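Local coordinates for protein PmoF1 (Methylocystis sp. ATCC 49242, PDB 6P17) that probably binds copper in the periplasm as a PCu(A)C-family protein, consistent with a part in copper handling by a methane-oxidising bacterium, at residues A[27-32]-A[77-82]; A[44-49]-A[103-108]. All coordinates share one frame; numbering follows the deposited sequence.

Interaction 1. Residues A[27-32]-A[77-82]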
ATOM      1  N   ALA A  27      10.390  -4.123   3.103  1.00 24.57           N
ATOM      2  CA  ALA A  27       9.391  -3.569   4.011  1.00 25.93           C
ATOM      3  C   ALA A  27       8.005  -4.008   3.550  1.00 27.57           C
ATOM      4  O   ALA A  27       7.830  -4.538   2.446  1.00 25.42           O
ATOM      5  CB  ALA A  27       9.489  -2.038   4.088  1.00 26.19           C
ATOM      6  N   SER A  28       7.018  -3.799   4.417  1.00 29.78           N
ATOM      7  CA  SER A  28       5.632  -4.164   4.153  1.00 29.70           C
ATOM      8  C   SER A  28       4.740  -2.943   4.318  1.00 26.72           C
ATOM      9  O   SER A  28       4.759  -2.299   5.374  1.00 23.59           O
ATOM     10  CB  SER A  28       5.169  -5.282   5.092  1.00 33.47           C
ATOM     11  OG  SER A  28       5.925  -6.456   4.881  1.00 36.57           O
ATOM     12  N   PHE A  29       3.954  -2.646   3.277  1.00 20.36           N
ATOM     13  CA  PHE A  29       3.056  -1.497   3.231  1.00 18.64           C
ATOM     14  C   PHE A  29       1.624  -1.907   3.566  1.00 20.17           C
ATOM     15  O   PHE A  29       1.108  -2.910   3.056  1.00 16.44           O
ATOM     16  CB  PHE A  29       3.097  -0.832   1.851  1.00 15.52           C
ATOM     17  CG  PHE A  29       2.014   0.182   1.627  1.00 12.81           C
ATOM     18  CD1 PHE A  29       2.154   1.476   2.093  1.00 13.86           C
ATOM     19  CD2 PHE A  29       0.853  -0.160   0.939  1.00 17.38           C
ATOM     20  CE1 PHE A  29       1.151   2.441   1.867  1.00 17.44           C
ATOM     21  CE2 PHE A  29      -0.149   0.784   0.710  1.00 17.80           C
ATOM     22  CZ  PHE A  29      -0.001   2.087   1.182  1.00 16.78           C
ATOM     23  N   TYR A  30       0.982  -1.105   4.412  1.00 15.06           N
ATOM     24  CA  TYR A  30      -0.345  -1.380   4.944  1.00 13.93           C
ATOM     25  C   TYR A  30      -1.197  -0.127   4.821  1.00 17.56           C
ATOM     26  O   TYR A  30      -0.665   0.984   4.707  1.00 17.38           O
ATOM     27  CB  TYR A  30      -0.271  -1.798   6.406  1.00 16.02           C
ATOM     28  CG  TYR A  30       0.640  -2.985   6.674  1.00 19.36           C
ATOM     29  CD1 TYR A  30       0.391  -4.220   6.097  1.00 18.59           C
ATOM     30  CD2 TYR A  30       1.737  -2.866   7.520  1.00 21.83           C
ATOM     31  CE1 TYR A  30       1.204  -5.306   6.354  1.00 26.56           C
ATOM     32  CE2 TYR A  30       2.564  -3.942   7.783  1.00 25.47           C
ATOM     33  CZ  TYR A  30       2.292  -5.162   7.199  1.00 26.40           C
ATOM     34  OH  TYR A  30       3.119  -6.228   7.457  1.00 24.17           O
ATOM     35  N   ALA A  31      -2.525  -0.314   4.852  1.00 15.63           N
ATOM     36  CA  ALA A  31      -3.461   0.805   4.740  1.00 16.33           C
ATOM     37  C   ALA A  31      -4.898   0.288   4.767  1.00 15.59           C
ATOM     38  O   ALA A  31      -5.162  -0.913   4.648  1.00 18.10           O
ATOM     39  CB  ALA A  31      -3.262   1.623   3.454  1.00 19.90           C
ATOM     40  N   PHE A  32      -5.822   1.224   4.966  1.00 17.07           N
ATOM     41  CA  PHE A  32      -7.241   1.023   4.712  1.00 13.68           C
ATOM     42  C   PHE A  32      -7.550   1.639   3.359  1.00 16.91           C
ATOM     43  O   PHE A  32      -7.139   2.773   3.089  1.00 19.09           O
ATOM     44  CB  PHE A  32      -8.102   1.709   5.768  1.00 15.01           C
ATOM     45  CG  PHE A  32      -7.959   1.152   7.153  1.00 18.63           C
ATOM     46  CD1 PHE A  32      -7.621  -0.167   7.367  1.00 20.33           C
ATOM     47  CD2 PHE A  32      -8.191   1.969   8.253  1.00 26.81           C
ATOM     48  CE1 PHE A  32      -7.506  -0.665   8.661  1.00 27.32           C
ATOM     49  CE2 PHE A  32      -8.083   1.481   9.532  1.00 32.04           C
ATOM     50  CZ  PHE A  32      -7.737   0.156   9.736  1.00 34.00           C
ATOM     51  N   ILE A  77     -11.457  -2.238   2.455  1.00 14.22           N
ATOM     52  CA  ILE A  77     -10.525  -3.359   2.452  1.00 12.19           C
ATOM     53  C   ILE A  77      -9.349  -2.980   3.331  1.00 18.45           C
ATOM     54  O   ILE A  77      -8.841  -1.854   3.248  1.00 17.70           O
ATOM     55  CB  ILE A  77     -10.054  -3.696   1.025  1.00 17.02           C
ATOM     56  CG1 ILE A  77     -11.249  -4.069   0.161  1.00 18.75           C
ATOM     57  CG2 ILE A  77      -9.013  -4.825   1.051  1.00 20.67           C
ATOM     58  CD1 ILE A  77     -11.970  -5.331   0.646  1.00 27.39           C
ATOM     59  N   THR A  78      -8.884  -3.926   4.138  1.00 14.59           N
ATOM     60  CA  THR A  78      -7.767  -3.704   5.047  1.00 14.83           C
ATOM     61  C   THR A  78      -6.505  -4.390   4.537  1.00 17.45           C
ATOM     62  O   THR A  78      -6.511  -5.600   4.287  1.00 17.46           O
ATOM     63  CB  THR A  78      -8.122  -4.229   6.447  1.00 21.22           C
ATOM     64  OG1 THR A  78      -9.157  -3.409   6.986  1.00 23.46           O
ATOM     65  CG2 THR A  78      -6.919  -4.184   7.362  1.00 22.76           C
ATOM     66  N   LEU A  79      -5.418  -3.627   4.407  1.00 16.65           N
ATOM     67  CA  LEU A  79      -4.091  -4.199   4.212  1.00 15.78           C
ATOM     68  C   LEU A  79      -3.379  -4.111   5.551  1.00 17.60           C
ATOM     69  O   LEU A  79      -3.210  -3.013   6.090  1.00 13.58           O
ATOM     70  CB  LEU A  79      -3.288  -3.471   3.127  1.00 14.79           C
ATOM     71  CG  LEU A  79      -3.551  -3.753   1.644  1.00 16.35           C
ATOM     72  CD1 LEU A  79      -5.030  -3.596   1.260  1.00 20.66           C
ATOM     73  CD2 LEU A  79      -2.669  -2.834   0.779  1.00 15.30           C
ATOM     74  N   ALA A  80      -2.968  -5.255   6.094  1.00 13.88           N
ATOM     75  CA  ALA A  80      -2.526  -5.280   7.479  1.00 15.60           C
ATOM     76  C   ALA A  80      -1.622  -6.490   7.687  1.00 16.24           C
ATOM     77  O   ALA A  80      -1.653  -7.434   6.885  1.00 18.02           O
ATOM     78  CB  ALA A  80      -3.726  -5.320   8.439  1.00 20.12           C
ATOM     79  N   PRO A  81      -0.792  -6.479   8.735  1.00 17.88           N
ATOM     80  CA  PRO A  81       0.066  -7.636   9.020  1.00 23.32           C
ATOM     81  C   PRO A  81      -0.742  -8.919   9.052  1.00 22.70           C
ATOM     82  O   PRO A  81      -1.801  -8.988   9.687  1.00 22.38           O
ATOM     83  CB  PRO A  81       0.646  -7.318  10.405  1.00 24.38           C
ATOM     84  CG  PRO A  81       0.642  -5.831  10.481  1.00 26.32           C
ATOM     85  CD  PRO A  81      -0.575  -5.385   9.698  1.00 22.33           C
ATOM     86  N   GLY A  82      -0.236  -9.939   8.359  1.00 18.76           N
ATOM     87  CA  GLY A  82      -0.916 -11.213   8.320  1.00 23.31           C
ATOM     88  C   GLY A  82      -2.078 -11.275   7.358  1.00 22.82           C
ATOM     89  O   GLY A  82      -2.757 -12.307   7.307  1.00 23.85           O
TER
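A31 and L79 form a hydrogen-bonded antiparallel pair where strands 27-35 and 75-91 meet in the all-beta PCu(A)C fold. Two backbone bonds join them: L79 N donates a hydrogen bond to A31 O at 2.7 Å, almost head-on to the carbonyl, and A31 N reaches L79 O at 3.0 Å, tilted 28° from the carbonyl plane. Past L79 the strand is interrupted, and the chain turns across the Y30 ring.

Aromatic packing carries this end of the contact. P81 CD sits 3.7 Å from the centroid of the Y30 ring and almost on its normal, a CH-pi contact over one face, while P81 CG lies 3.7 Å from Y30 CZ. The ring is swung there with CG anti to the carbonyl carbon (chi1 -55°), and W16 meets it from strand 10-18. A leucine here has no flat ring to offer, and P81 would probably be left without its CH-pi partner, the turn after L79 less firmly placed.

On the sheet face of F32 and T78, the two side chains run alongside each other. T78 CG2 meets the edge of the F32 ring in its plane, 3.8 Å from CE1.

Interaction 2. Residues A[44-49]-A[103-108]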
ATOM      1  N   VAL A  44      -3.549  -2.008  -8.474  1.00 12.83           N
ATOM      2  CA  VAL A  44      -2.816  -2.868  -9.395  1.00 18.85           C
ATOM      3  C   VAL A  44      -1.308  -2.687  -9.318  1.00 19.87           C
ATOM      4  O   VAL A  44      -0.574  -3.609  -9.695  1.00 19.24           O
ATOM      5  CB  VAL A  44      -3.294  -2.686 -10.850  1.00 23.18           C
ATOM      6  CG1 VAL A  44      -4.731  -3.109 -10.977  1.00 22.59           C
ATOM      7  CG2 VAL A  44      -3.110  -1.244 -11.304  1.00 21.94           C
ATOM      8  N   ALA A  45      -0.814  -1.547  -8.852  1.00 17.06           N
ATOM      9  CA  ALA A  45       0.626  -1.394  -8.775  1.00 19.24           C
ATOM     10  C   ALA A  45       0.926  -0.312  -7.761  1.00 21.26           C
ATOM     11  O   ALA A  45       0.054   0.473  -7.372  1.00 17.31           O
ATOM     12  CB  ALA A  45       1.248  -1.048 -10.129  1.00 17.69           C
ATOM     13  N   VAL A  46       2.172  -0.298  -7.329  1.00 14.75           N
ATOM     14  CA  VAL A  46       2.676   0.711  -6.416  1.00 14.35           C
ATOM     15  C   VAL A  46       4.060   1.102  -6.905  1.00 20.50           C
ATOM     16  O   VAL A  46       4.874   0.239  -7.256  1.00 19.40           O
ATOM     17  CB  VAL A  46       2.723   0.198  -4.965  1.00 15.42           C
ATOM     18  CG1 VAL A  46       3.363   1.224  -4.043  1.00 18.70           C
ATOM     19  CG2 VAL A  46       1.331  -0.148  -4.488  1.00 12.40           C
ATOM     20  N   LYS A  47       4.312   2.400  -6.962  1.00 19.97           N
ATOM     21  CA  LYS A  47       5.600   2.934  -7.371  1.00 22.91           C
ATOM     22  C   LYS A  47       6.222   3.608  -6.165  1.00 23.13           C
ATOM     23  O   LYS A  47       5.551   4.378  -5.475  1.00 21.50           O
ATOM     24  CB  LYS A  47       5.450   3.936  -8.518  1.00 25.32           C
ATOM     25  CG  LYS A  47       4.688   3.425  -9.730  1.00 30.83           C
ATOM     26  CD  LYS A  47       4.533   4.532 -10.772  1.00 36.85           C
ATOM     27  CE  LYS A  47       3.421   4.219 -11.770  1.00 41.33           C
ATOM     28  NZ  LYS A  47       3.219   5.328 -12.741  1.00 40.71           N
ATOM     29  N   VAL A  48       7.494   3.321  -5.909  1.00 20.52           N
ATOM     30  CA  VAL A  48       8.184   3.919  -4.773  1.00 24.41           C
ATOM     31  C   VAL A  48       9.635   4.165  -5.167  1.00 27.11           C
ATOM     32  O   VAL A  48      10.326   3.260  -5.648  1.00 28.88           O
ATOM     33  CB  VAL A  48       8.060   3.037  -3.508  1.00 22.67           C
ATOM     34  CG1 VAL A  48       8.529   1.631  -3.790  1.00 26.81           C
ATOM     35  CG2 VAL A  48       8.810   3.665  -2.323  1.00 22.61           C
ATOM     36  N   GLU A  49      10.085   5.409  -5.000  1.00 31.10           N
ATOM     37  CA  GLU A  49      11.429   5.756  -5.441  1.00 38.66           C
ATOM     38  C   GLU A  49      12.505   5.200  -4.518  1.00 36.26           C
ATOM     39  O   GLU A  49      13.609   4.894  -4.982  1.00 39.26           O
ATOM     40  CB  GLU A  49      11.568   7.273  -5.561  1.00 47.66           C
ATOM     41  CG  GLU A  49      11.200   7.819  -6.932  1.00 58.20           C
ATOM     42  CD  GLU A  49      12.292   7.587  -7.964  1.00 69.33           C
ATOM     43  OE1 GLU A  49      11.965   7.208  -9.111  1.00 73.76           O
ATOM     44  OE2 GLU A  49      13.480   7.781  -7.627  1.00 72.89           O
ATOM     45  N   MET A 103       4.982   7.615  -2.112  1.00 23.87           N
ATOM     46  CA  MET A 103       4.584   6.416  -2.834  1.00 25.10           C
ATOM     47  C   MET A 103       3.451   6.786  -3.769  1.00 24.29           C
ATOM     48  O   MET A 103       2.598   7.621  -3.434  1.00 19.98           O
ATOM     49  CB  MET A 103       4.086   5.288  -1.908  1.00 21.99           C
ATOM     50  CG  MET A 103       5.101   4.696  -0.944  1.00 21.71           C
ATOM     51  SD  MET A 103       4.183   3.668   0.231  1.00 26.59           S
ATOM     52  CE  MET A 103       3.848   2.243  -0.794  1.00 24.83           C
ATOM     53  N   THR A 104       3.423   6.134  -4.924  1.00 20.35           N
ATOM     54  CA  THR A 104       2.331   6.307  -5.875  1.00 20.34           C
ATOM     55  C   THR A 104       1.529   5.016  -5.923  1.00 23.49           C
ATOM     56  O   THR A 104       2.082   3.946  -6.206  1.00 20.67           O
ATOM     57  CB  THR A 104       2.837   6.674  -7.268  1.00 19.24           C
ATOM     58  OG1 THR A 104       3.493   7.956  -7.241  1.00 19.81           O
ATOM     59  CG2 THR A 104       1.655   6.762  -8.217  1.00 19.15           C
ATOM     60  N   LEU A 105       0.236   5.112  -5.622  1.00 21.85           N
ATOM     61  CA  LEU A 105      -0.679   3.988  -5.755  1.00 19.28           C
ATOM     62  C   LEU A 105      -1.392   4.092  -7.096  1.00 21.24           C
ATOM     63  O   LEU A 105      -1.847   5.176  -7.479  1.00 22.47           O
ATOM     64  CB  LEU A 105      -1.698   3.965  -4.619  1.00 17.20           C
ATOM     65  CG  LEU A 105      -1.281   3.166  -3.375  1.00 22.85           C
ATOM     66  CD1 LEU A 105       0.133   3.514  -2.902  1.00 22.94           C
ATOM     67  CD2 LEU A 105      -2.301   3.307  -2.241  1.00 24.11           C
ATOM     68  N   VAL A 106      -1.471   2.974  -7.816  1.00 18.08           N
ATOM     69  CA  VAL A 106      -2.109   2.937  -9.130  1.00 16.83           C
ATOM     70  C   VAL A 106      -3.349   2.061  -9.018  1.00 16.94           C
ATOM     71  O   VAL A 106      -3.238   0.856  -8.757  1.00 19.66           O
ATOM     72  CB  VAL A 106      -1.169   2.394 -10.225  1.00 21.82           C
ATOM     73  CG1 VAL A 106      -1.813   2.550 -11.604  1.00 24.98           C
ATOM     74  CG2 VAL A 106       0.202   3.054 -10.180  1.00 19.35           C
ATOM     75  N   PHE A 107      -4.519   2.648  -9.270  1.00 15.10           N
ATOM     76  CA  PHE A 107      -5.780   1.921  -9.305  1.00 16.46           C
ATOM     77  C   PHE A 107      -6.239   1.714 -10.745  1.00 18.47           C
ATOM     78  O   PHE A 107      -6.050   2.584 -11.598  1.00 26.87           O
ATOM     79  CB  PHE A 107      -6.849   2.677  -8.509  1.00 16.73           C
ATOM     80  CG  PHE A 107      -6.506   2.842  -7.060  1.00 16.01           C
ATOM     81  CD1 PHE A 107      -6.778   1.828  -6.147  1.00 17.14           C
ATOM     82  CD2 PHE A 107      -5.898   3.997  -6.609  1.00 15.94           C
ATOM     83  CE1 PHE A 107      -6.461   1.972  -4.804  1.00 16.93           C
ATOM     84  CE2 PHE A 107      -5.589   4.152  -5.270  1.00 21.13           C
ATOM     85  CZ  PHE A 107      -5.868   3.138  -4.362  1.00 23.86           C
ATOM     86  N   GLU A 108      -6.862   0.554 -10.997  1.00 19.86           N
ATOM     87  CA  GLU A 108      -7.269   0.183 -12.351  1.00 24.08           C
ATOM     88  C   GLU A 108      -8.171   1.236 -12.989  1.00 24.51           C
ATOM     89  O   GLU A 108      -8.026   1.541 -14.178  1.00 26.22           O
ATOM     90  CB  GLU A 108      -7.975  -1.177 -12.343  1.00 24.67           C
ATOM     91  CG  GLU A 108      -8.400  -1.676 -13.739  1.00 34.10           C
ATOM     92  CD  GLU A 108      -9.196  -2.982 -13.694  1.00 42.27           C
ATOM     93  OE1 GLU A 108      -9.986  -3.171 -12.743  1.00 48.04           O
ATOM     94  OE2 GLU A 108      -9.032  -3.822 -14.607  1.00 48.49           O
TER
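Strands 44-48 and 103-107 run antiparallel at 165°, their axes 4.7 Å apart at closest approach, and V44 and A45 both face V106 in a classic beta bulge. V106 O accepts from V44 N at 2.9 Å and, weakly, from A45 N; V106 N returns a bond to A45 O. Further along, K47 and T104 exchange two straight 2.8 Å bonds, K47 N to T104 O and T104 N to K47 O, both donors lying in the carbonyl planes.

On the face of V46 and M103, the side chains turn inward. M103, bent at chi3 (76°), brings its methyl CE obliquely against V46 CG1 at 3.4 Å, a tight contact for two carbons. L105 CD1 touches the same V46 methyl at 4.1 Å, its side chain alongside that of V46.

The other face carries A45, K47, T104 and V106. The extended K47 chain passes obliquely over V106, K47 CE 3.8 Å from V106 CG2, and its NZ makes a salt bridge to E112 of strand 111-120. At the bulge the V44 and V106 side chains cross at about a right angle, CG2 of V44 touching CG1 of V106. A classic bulge in an antiparallel pair, with V46, M103 and L105 packed into the interior, is consistent with the cupredoxin-like beta sandwich of PCu(A)C proteins.

Interactions 1 and 2, with centres about 14 Å apart, meet in the interior of the fold: F29 CD1 of segment 27-32 lies 3.4 Å from M103 CE of segment 103-108. The same methyl therefore packs against both F29 and V46. V86, on strand 75-91, extends this shared apolar cluster by touching F29, L79 and V46. The chain links the contacts in alternating order: strand 27-35 is followed by 41-48, and strand 75-91 by 101-107, so each connection leads from a strand of interaction 1 to one of interaction 2. Strand 111-120 also serves both, its I115 touching F29 and L105. Both contacts are structural packing that joins strands of the PCu(A)C fold.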